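Local structure of urea carboxylase (Thermus thermophilus, 3OPF) at residues 224-229 and 280-285; 390-395 and 477-482. The protein probably binds ATP and acts as a hydrolase, and joins carboxyltransferase-type domains of the cyclophilin-like class in one chain. All blocks are in the same frame, centred on the assembly; numbering follows the deposited sequence.

Contact 1 of 2, residues 224-229 and 280-285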
ATOM      1  N   LEU A 224       1.069 -24.230 -14.760  1.00 31.66           N
ATOM      2  CA  LEU A 224      -0.242 -24.499 -14.202  1.00 32.02           C
ATOM      3  C   LEU A 224      -0.098 -24.579 -12.692  1.00 31.52           C
ATOM      4  O   LEU A 224       0.786 -25.279 -12.188  1.00 31.94           O
ATOM      5  CB  LEU A 224      -0.781 -25.826 -14.751  1.00 31.86           C
ATOM      6  CG  LEU A 224      -2.064 -26.398 -14.144  1.00 32.41           C
ATOM      7  CD1 LEU A 224      -3.212 -25.420 -14.258  1.00 34.25           C
ATOM      8  CD2 LEU A 224      -2.414 -27.722 -14.821  1.00 36.83           C
ATOM      9  N   VAL A 225      -0.952 -23.854 -11.973  1.00 33.02           N
ATOM     10  CA  VAL A 225      -0.985 -23.918 -10.512  1.00 32.70           C
ATOM     11  C   VAL A 225      -1.793 -25.142 -10.091  1.00 33.73           C
ATOM     12  O   VAL A 225      -3.016 -25.163 -10.234  1.00 34.83           O
ATOM     13  CB  VAL A 225      -1.613 -22.650  -9.892  1.00 32.26           C
ATOM     14  CG1 VAL A 225      -1.624 -22.741  -8.359  1.00 31.87           C
ATOM     15  CG2 VAL A 225      -0.869 -21.411 -10.353  1.00 32.46           C
ATOM     16  N   GLU A 226      -1.109 -26.168  -9.589  1.00 33.62           N
ATOM     17  CA  GLU A 226      -1.791 -27.374  -9.120  1.00 35.74           C
ATOM     18  C   GLU A 226      -2.453 -27.081  -7.779  1.00 34.98           C
ATOM     19  O   GLU A 226      -3.582 -27.500  -7.526  1.00 36.14           O
ATOM     20  CB  GLU A 226      -0.816 -28.552  -8.982  1.00 35.98           C
ATOM     21  CG  GLU A 226      -0.075 -28.945 -10.270  1.00 39.02           C
ATOM     22  CD  GLU A 226      -0.936 -29.691 -11.287  1.00 40.20           C
ATOM     23  OE1 GLU A 226      -2.161 -29.829 -11.081  1.00 41.76           O
ATOM     24  OE2 GLU A 226      -0.379 -30.131 -12.313  1.00 38.11           O
ATOM     25  N   GLU A 227      -1.749 -26.334  -6.937  1.00 33.54           N
ATOM     26  CA  GLU A 227      -2.204 -26.056  -5.589  1.00 35.63           C
ATOM     27  C   GLU A 227      -1.525 -24.781  -5.099  1.00 35.71           C
ATOM     28  O   GLU A 227      -0.309 -24.667  -5.173  1.00 34.56           O
ATOM     29  CB  GLU A 227      -1.856 -27.237  -4.682  1.00 37.87           C
ATOM     30  CG  GLU A 227      -2.041 -27.009  -3.185  1.00 41.80           C
ATOM     31  CD  GLU A 227      -1.545 -28.187  -2.356  1.00 46.68           C
ATOM     32  OE1 GLU A 227      -1.829 -29.349  -2.722  1.00 49.14           O
ATOM     33  OE2 GLU A 227      -0.866 -27.950  -1.338  1.00 47.87           O
ATOM     34  N   PRO A 228      -2.313 -23.819  -4.600  1.00 36.24           N
ATOM     35  CA  PRO A 228      -1.741 -22.570  -4.123  1.00 36.14           C
ATOM     36  C   PRO A 228      -1.044 -22.702  -2.769  1.00 35.74           C
ATOM     37  O   PRO A 228      -1.351 -23.600  -1.994  1.00 35.61           O
ATOM     38  CB  PRO A 228      -2.968 -21.661  -3.996  1.00 36.41           C
ATOM     39  CG  PRO A 228      -4.080 -22.582  -3.722  1.00 38.18           C
ATOM     40  CD  PRO A 228      -3.787 -23.807  -4.532  1.00 37.88           C
ATOM     41  N   GLY A 229      -0.100 -21.807  -2.511  1.00 35.15           N
ATOM     42  CA  GLY A 229       0.433 -21.603  -1.173  1.00 34.89           C
ATOM     43  C   GLY A 229      -0.487 -20.717  -0.352  1.00 36.80           C
ATOM     44  O   GLY A 229      -1.643 -20.486  -0.715  1.00 36.80           O
ATOM     45  N   GLY A 280       4.444 -22.532  -0.062  1.00 30.15           N
ATOM     46  CA  GLY A 280       4.564 -22.172  -1.475  1.00 29.09           C
ATOM     47  C   GLY A 280       3.566 -22.949  -2.308  1.00 29.55           C
ATOM     48  O   GLY A 280       2.900 -23.844  -1.793  1.00 29.32           O
ATOM     49  N   PRO A 281       3.448 -22.614  -3.605  1.00 29.12           N
ATOM     50  CA  PRO A 281       2.513 -23.343  -4.463  1.00 28.95           C
ATOM     51  C   PRO A 281       3.130 -24.617  -5.016  1.00 29.61           C
ATOM     52  O   PRO A 281       4.335 -24.842  -4.868  1.00 29.75           O
ATOM     53  CB  PRO A 281       2.263 -22.357  -5.599  1.00 28.34           C
ATOM     54  CG  PRO A 281       3.545 -21.647  -5.734  1.00 27.63           C
ATOM     55  CD  PRO A 281       4.129 -21.544  -4.345  1.00 27.11           C
ATOM     56  N   VAL A 282       2.283 -25.439  -5.627  1.00 30.71           N
ATOM     57  CA  VAL A 282       2.694 -26.607  -6.390  1.00 31.44           C
ATOM     58  C   VAL A 282       2.413 -26.257  -7.851  1.00 31.81           C
ATOM     59  O   VAL A 282       1.265 -25.977  -8.215  1.00 32.27           O
ATOM     60  CB  VAL A 282       1.872 -27.850  -5.986  1.00 31.95           C
ATOM     61  CG1 VAL A 282       2.286 -29.064  -6.793  1.00 34.60           C
ATOM     62  CG2 VAL A 282       2.011 -28.129  -4.484  1.00 32.05           C
ATOM     63  N   LEU A 283       3.460 -26.253  -8.672  1.00 30.95           N
ATOM     64  CA  LEU A 283       3.377 -25.771 -10.054  1.00 31.09           C
ATOM     65  C   LEU A 283       3.883 -26.808 -11.049  1.00 31.37           C
ATOM     66  O   LEU A 283       4.884 -27.467 -10.804  1.00 32.41           O
ATOM     67  CB  LEU A 283       4.202 -24.501 -10.211  1.00 29.20           C
ATOM     68  CG  LEU A 283       3.887 -23.374  -9.233  1.00 29.86           C
ATOM     69  CD1 LEU A 283       4.948 -22.277  -9.328  1.00 32.43           C
ATOM     70  CD2 LEU A 283       2.490 -22.825  -9.497  1.00 29.44           C
ATOM     71  N   THR A 284       3.196 -26.927 -12.178  1.00 30.76           N
ATOM     72  CA  THR A 284       3.610 -27.825 -13.244  1.00 30.81           C
ATOM     73  C   THR A 284       3.927 -27.032 -14.512  1.00 31.06           C
ATOM     74  O   THR A 284       3.149 -26.175 -14.919  1.00 33.41           O
ATOM     75  CB  THR A 284       2.513 -28.846 -13.530  1.00 32.32           C
ATOM     76  OG1 THR A 284       2.327 -29.659 -12.362  1.00 33.60           O
ATOM     77  CG2 THR A 284       2.887 -29.733 -14.721  1.00 33.39           C
ATOM     78  N   ALA A 285       5.076 -27.313 -15.122  1.00 31.99           N
ATOM     79  CA  ALA A 285       5.493 -26.612 -16.338  1.00 31.28           C
ATOM     80  C   ALA A 285       4.707 -27.131 -17.546  1.00 32.68           C
ATOM     81  O   ALA A 285       4.505 -28.335 -17.693  1.00 32.20           O
ATOM     82  CB  ALA A 285       6.978 -26.776 -16.566  1.00 32.01           C
TER

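Contact 2 of 2, residues 390-395 and 477-482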
ATOM      1  N   PHE A 390      17.004 -10.077  14.107  1.00 38.49           N
ATOM      2  CA  PHE A 390      17.259  -8.919  13.246  1.00 36.81           C
ATOM      3  C   PHE A 390      17.830  -7.742  14.027  1.00 38.04           C
ATOM      4  O   PHE A 390      17.438  -7.495  15.165  1.00 37.76           O
ATOM      5  CB  PHE A 390      15.976  -8.461  12.557  1.00 36.13           C
ATOM      6  CG  PHE A 390      15.330  -9.502  11.676  1.00 31.96           C
ATOM      7  CD1 PHE A 390      16.015 -10.641  11.253  1.00 32.75           C
ATOM      8  CD2 PHE A 390      14.029  -9.316  11.242  1.00 30.71           C
ATOM      9  CE1 PHE A 390      15.397 -11.579  10.431  1.00 33.66           C
ATOM     10  CE2 PHE A 390      13.414 -10.249  10.419  1.00 32.92           C
ATOM     11  CZ  PHE A 390      14.098 -11.383  10.020  1.00 32.73           C
ATOM     12  N   ARG A 391      18.758  -7.028  13.394  1.00 38.73           N
ATOM     13  CA  ARG A 391      19.270  -5.762  13.897  1.00 41.03           C
ATOM     14  C   ARG A 391      18.814  -4.699  12.908  1.00 39.16           C
ATOM     15  O   ARG A 391      19.216  -4.719  11.750  1.00 41.24           O
ATOM     16  CB  ARG A 391      20.800  -5.781  13.981  1.00 43.49           C
ATOM     17  CG  ARG A 391      21.386  -7.091  14.483  1.00 49.81           C
ATOM     18  CD  ARG A 391      21.333  -7.194  15.989  1.00 55.57           C
ATOM     19  NE  ARG A 391      22.312  -6.316  16.625  1.00 60.33           N
ATOM     20  CZ  ARG A 391      22.496  -6.213  17.938  1.00 63.12           C
ATOM     21  NH1 ARG A 391      21.769  -6.940  18.783  1.00 62.95           N
ATOM     22  NH2 ARG A 391      23.418  -5.381  18.410  1.00 66.81           N
ATOM     23  N   LEU A 392      17.950  -3.795  13.353  1.00 37.91           N
ATOM     24  CA  LEU A 392      17.383  -2.775  12.478  1.00 35.46           C
ATOM     25  C   LEU A 392      17.898  -1.411  12.898  1.00 34.77           C
ATOM     26  O   LEU A 392      17.708  -0.997  14.037  1.00 34.11           O
ATOM     27  CB  LEU A 392      15.855  -2.801  12.556  1.00 35.46           C
ATOM     28  CG  LEU A 392      15.173  -4.131  12.219  1.00 35.27           C
ATOM     29  CD1 LEU A 392      13.686  -4.052  12.514  1.00 36.05           C
ATOM     30  CD2 LEU A 392      15.398  -4.497  10.763  1.00 34.25           C
ATOM     31  N   ARG A 393      18.568  -0.724  11.979  1.00 33.08           N
ATOM     32  CA  ARG A 393      19.005   0.642  12.224  1.00 34.11           C
ATOM     33  C   ARG A 393      17.817   1.594  12.078  1.00 33.40           C
ATOM     34  O   ARG A 393      16.978   1.424  11.181  1.00 32.93           O
ATOM     35  CB  ARG A 393      20.141   1.028  11.273  1.00 35.31           C
ATOM     36  CG  ARG A 393      21.457   0.306  11.569  1.00 40.13           C
ATOM     37  CD  ARG A 393      22.426   0.381  10.397  1.00 43.97           C
ATOM     38  NE  ARG A 393      22.029  -0.498   9.291  1.00 43.53           N
ATOM     39  CZ  ARG A 393      22.739  -0.678   8.179  1.00 41.59           C
ATOM     40  NH1 ARG A 393      23.897  -0.049   8.003  1.00 43.75           N
ATOM     41  NH2 ARG A 393      22.299  -1.498   7.237  1.00 38.35           N
ATOM     42  N   LEU A 394      17.746   2.577  12.973  1.00 34.36           N
ATOM     43  CA  LEU A 394      16.668   3.561  12.985  1.00 34.87           C
ATOM     44  C   LEU A 394      17.150   4.935  12.568  1.00 37.34           C
ATOM     45  O   LEU A 394      18.262   5.348  12.896  1.00 36.59           O
ATOM     46  CB  LEU A 394      16.062   3.678  14.383  1.00 35.91           C
ATOM     47  CG  LEU A 394      15.149   2.550  14.863  1.00 33.65           C
ATOM     48  CD1 LEU A 394      14.594   2.917  16.231  1.00 36.51           C
ATOM     49  CD2 LEU A 394      14.016   2.251  13.863  1.00 27.49           C
ATOM     50  N   LEU A 395      16.285   5.645  11.857  1.00 37.74           N
ATOM     51  CA  LEU A 395      16.510   7.038  11.510  1.00 39.79           C
ATOM     52  C   LEU A 395      15.378   7.848  12.142  1.00 39.85           C
ATOM     53  O   LEU A 395      14.290   7.305  12.373  1.00 38.07           O
ATOM     54  CB  LEU A 395      16.507   7.211   9.991  1.00 41.51           C
ATOM     55  CG  LEU A 395      17.517   6.369   9.200  1.00 42.06           C
ATOM     56  CD1 LEU A 395      17.218   6.415   7.707  1.00 42.07           C
ATOM     57  CD2 LEU A 395      18.928   6.843   9.473  1.00 40.02           C
ATOM     58  N   LEU A 477      15.278  -2.761   5.371  1.00 31.90           N
ATOM     59  CA  LEU A 477      13.880  -3.063   5.034  1.00 33.71           C
ATOM     60  C   LEU A 477      13.654  -4.495   4.559  1.00 32.61           C
ATOM     61  O   LEU A 477      12.646  -5.114   4.908  1.00 35.24           O
ATOM     62  CB  LEU A 477      13.352  -2.088   3.975  1.00 35.69           C
ATOM     63  CG  LEU A 477      12.387  -1.025   4.489  1.00 41.36           C
ATOM     64  CD1 LEU A 477      12.296   0.137   3.511  1.00 40.68           C
ATOM     65  CD2 LEU A 477      11.020  -1.656   4.709  1.00 42.52           C
ATOM     66  N   TRP A 478      14.587  -5.021   3.773  1.00 31.95           N
ATOM     67  CA  TRP A 478      14.485  -6.396   3.264  1.00 30.53           C
ATOM     68  C   TRP A 478      14.291  -7.435   4.382  1.00 29.99           C
ATOM     69  O   TRP A 478      13.577  -8.422   4.187  1.00 29.74           O
ATOM     70  CB  TRP A 478      15.707  -6.747   2.408  1.00 30.82           C
ATOM     71  CG  TRP A 478      16.944  -6.948   3.206  1.00 29.82           C
ATOM     72  CD1 TRP A 478      17.721  -5.979   3.775  1.00 31.20           C
ATOM     73  CD2 TRP A 478      17.543  -8.196   3.546  1.00 32.53           C
ATOM     74  NE1 TRP A 478      18.773  -6.552   4.451  1.00 32.92           N
ATOM     75  CE2 TRP A 478      18.687  -7.914   4.326  1.00 33.11           C
ATOM     76  CE3 TRP A 478      17.224  -9.529   3.272  1.00 32.09           C
ATOM     77  CZ2 TRP A 478      19.511  -8.917   4.831  1.00 35.82           C
ATOM     78  CZ3 TRP A 478      18.047 -10.524   3.771  1.00 33.61           C
ATOM     79  CH2 TRP A 478      19.175 -10.214   4.539  1.00 34.70           C
ATOM     80  N   LEU A 479      14.920  -7.217   5.541  1.00 28.89           N
ATOM     81  CA  LEU A 479      14.795  -8.145   6.679  1.00 29.67           C
ATOM     82  C   LEU A 479      13.339  -8.303   7.131  1.00 28.57           C
ATOM     83  O   LEU A 479      12.903  -9.398   7.486  1.00 27.87           O
ATOM     84  CB  LEU A 479      15.647  -7.681   7.868  1.00 30.01           C
ATOM     85  CG  LEU A 479      17.165  -7.782   7.723  1.00 30.54           C
ATOM     86  CD1 LEU A 479      17.859  -6.980   8.835  1.00 30.71           C
ATOM     87  CD2 LEU A 479      17.631  -9.240   7.734  1.00 28.83           C
ATOM     88  N   LEU A 480      12.588  -7.203   7.109  1.00 28.65           N
ATOM     89  CA  LEU A 480      11.199  -7.221   7.546  1.00 28.03           C
ATOM     90  C   LEU A 480      10.297  -7.957   6.556  1.00 27.05           C
ATOM     91  O   LEU A 480       9.219  -8.425   6.927  1.00 25.75           O
ATOM     92  CB  LEU A 480      10.701  -5.801   7.821  1.00 28.74           C
ATOM     93  CG  LEU A 480      11.432  -5.150   9.010  1.00 32.81           C
ATOM     94  CD1 LEU A 480      11.033  -3.694   9.188  1.00 37.45           C
ATOM     95  CD2 LEU A 480      11.173  -5.925  10.292  1.00 33.55           C
ATOM     96  N   GLY A 481      10.755  -8.091   5.316  1.00 27.90           N
ATOM     97  CA  GLY A 481      10.086  -8.938   4.331  1.00 27.78           C
ATOM     98  C   GLY A 481      10.280 -10.417   4.613  1.00 28.18           C
ATOM     99  O   GLY A 481       9.622 -11.263   3.995  1.00 27.65           O
ATOM    100  N   GLN A 482      11.202 -10.724   5.531  1.00 28.12           N
ATOM    101  CA  GLN A 482      11.449 -12.094   5.988  1.00 29.43           C
ATOM    102  C   GLN A 482      11.051 -12.324   7.463  1.00 30.11           C
ATOM    103  O   GLN A 482      11.368 -13.362   8.042  1.00 28.55           O
ATOM    104  CB  GLN A 482      12.930 -12.440   5.781  1.00 29.62           C
ATOM    105  CG  GLN A 482      13.366 -12.433   4.321  1.00 30.63           C
ATOM    106  CD  GLN A 482      12.625 -13.460   3.475  1.00 30.53           C
ATOM    107  OE1 GLN A 482      12.045 -14.412   4.002  1.00 28.94           O
ATOM    108  NE2 GLN A 482      12.647 -13.271   2.151  1.00 24.35           N
TER

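Contact 1 of 2, residues 224-229 and 280-285
Val282 O is gripped by two successive backbone amides, Glu226 N at 2.7 Å and Glu227 N at 3.3 Å, the first bond the more bent (139° at the hydrogen). In return Val282 N gives a straight bond to Glu227 O, 2.7 Å long. Beyond this irregularity Leu224 N to Thr284 O and Thr284 N to Leu224 O, each 2.9 Å, form a hydrogen-bonded antiparallel pair. At the bulge Glu226 points toward the partner strand, and its side chain bends at chi2 (-75°), bringing Glu226 OE2 within 2.7 Å of Thr284 OG1, which donates to the anti lone pair of the carboxylate. Thr284 suits this inner strand because its hydroxyl reaches both neighbours, Glu226 on one and Thr320 OG1 on the other; a valine in its place would probably leave the Glu226 carboxylate without its mate and set it free to turn. On the other face Val225 and Leu283 lie side by side, CG2 against CD2 at 3.7 Å, and Leu283 also meets Leu274 and Trp315. Glu227, whose carboxylate salt-bridges Lys279, lays its CB against Val282 CG2. Two residues facing one across antiparallel strands make a classic beta bulge, here where the chain turns a corner at Glu226.

Contact 2 of 2, residues 390-395 and 477-482
Leu479 lies across one face of the Phe390 ring, its CB 4.2 Å from the ring centroid and only 13° off the normal, a CH-pi contact displaced toward the rim on the CD2 side. The two side chains slide past each other in opposite directions: Phe390 reaches out from strand 390-396 while Leu479 projects from the short, weakly bonded helix 477-480. Phe390 has CG beside its backbone N (chi1 -60°), and this puts the ring against the backbone at Leu479, with Phe390 CE2 3.1 Å from Leu479 O and the CZ edge, near the ring plane, 3.9 Å from Gln482 O. Leu479 O already accepts the hydrogen bond of Gln482 N, so the ring packs against a carbonyl that has its partner.

The two methyls of Leu479 divide the work. CD2 lies near Phe390 CD1 at 4.1 Å and also over the ring of Trp478, its neighbour in sequence. CD1 goes the other way, to Leu392 CD2 at 4.0 Å, and passes close to Arg391 O. A forked side chain suits this place, since one branch serves the aromatic residue and the other the aliphatic one. Leu392 is forked to similar effect: its other methyl, CD1, meets Leu480 CD2 at 3.8 Å, the two side chains crossing at a slant.

The polar end of Gln482 is settled outside the contact, its amide bonding to Arg331 O, Asp254 and Val330 N. Within the sheet, beside this strand, Phe390 and Leu392 are bonded through their backbones to strand 488-492.

No hydrogen bond joins the two segments; strand and helix are held by buried apolar packing, so the fit depends mainly on the shapes of one ring and three leucines, with the ring also meeting backbone carbonyls.

Contact 1 and contact 2 are formed in series along the chain and do not touch: their centres are 30 Å apart and their nearest atoms about 12 Å. Contact 1 pairs neighbouring strands within one antiparallel sheet, largely through backbone bonds, whereas contact 2 sets a helix on a strand of a separate mixed sheet mainly through side chains, with no hydrogen bond. The five-stranded sheet containing 273-277 and 331-336 lies next to both. Leu283 and Pro281 of contact 1 pack on Leu274, while Gln482 of contact 2 bonds to the backbone of Arg331. Neither contact includes a residue known to belong to an active site, so both are best read as architecture.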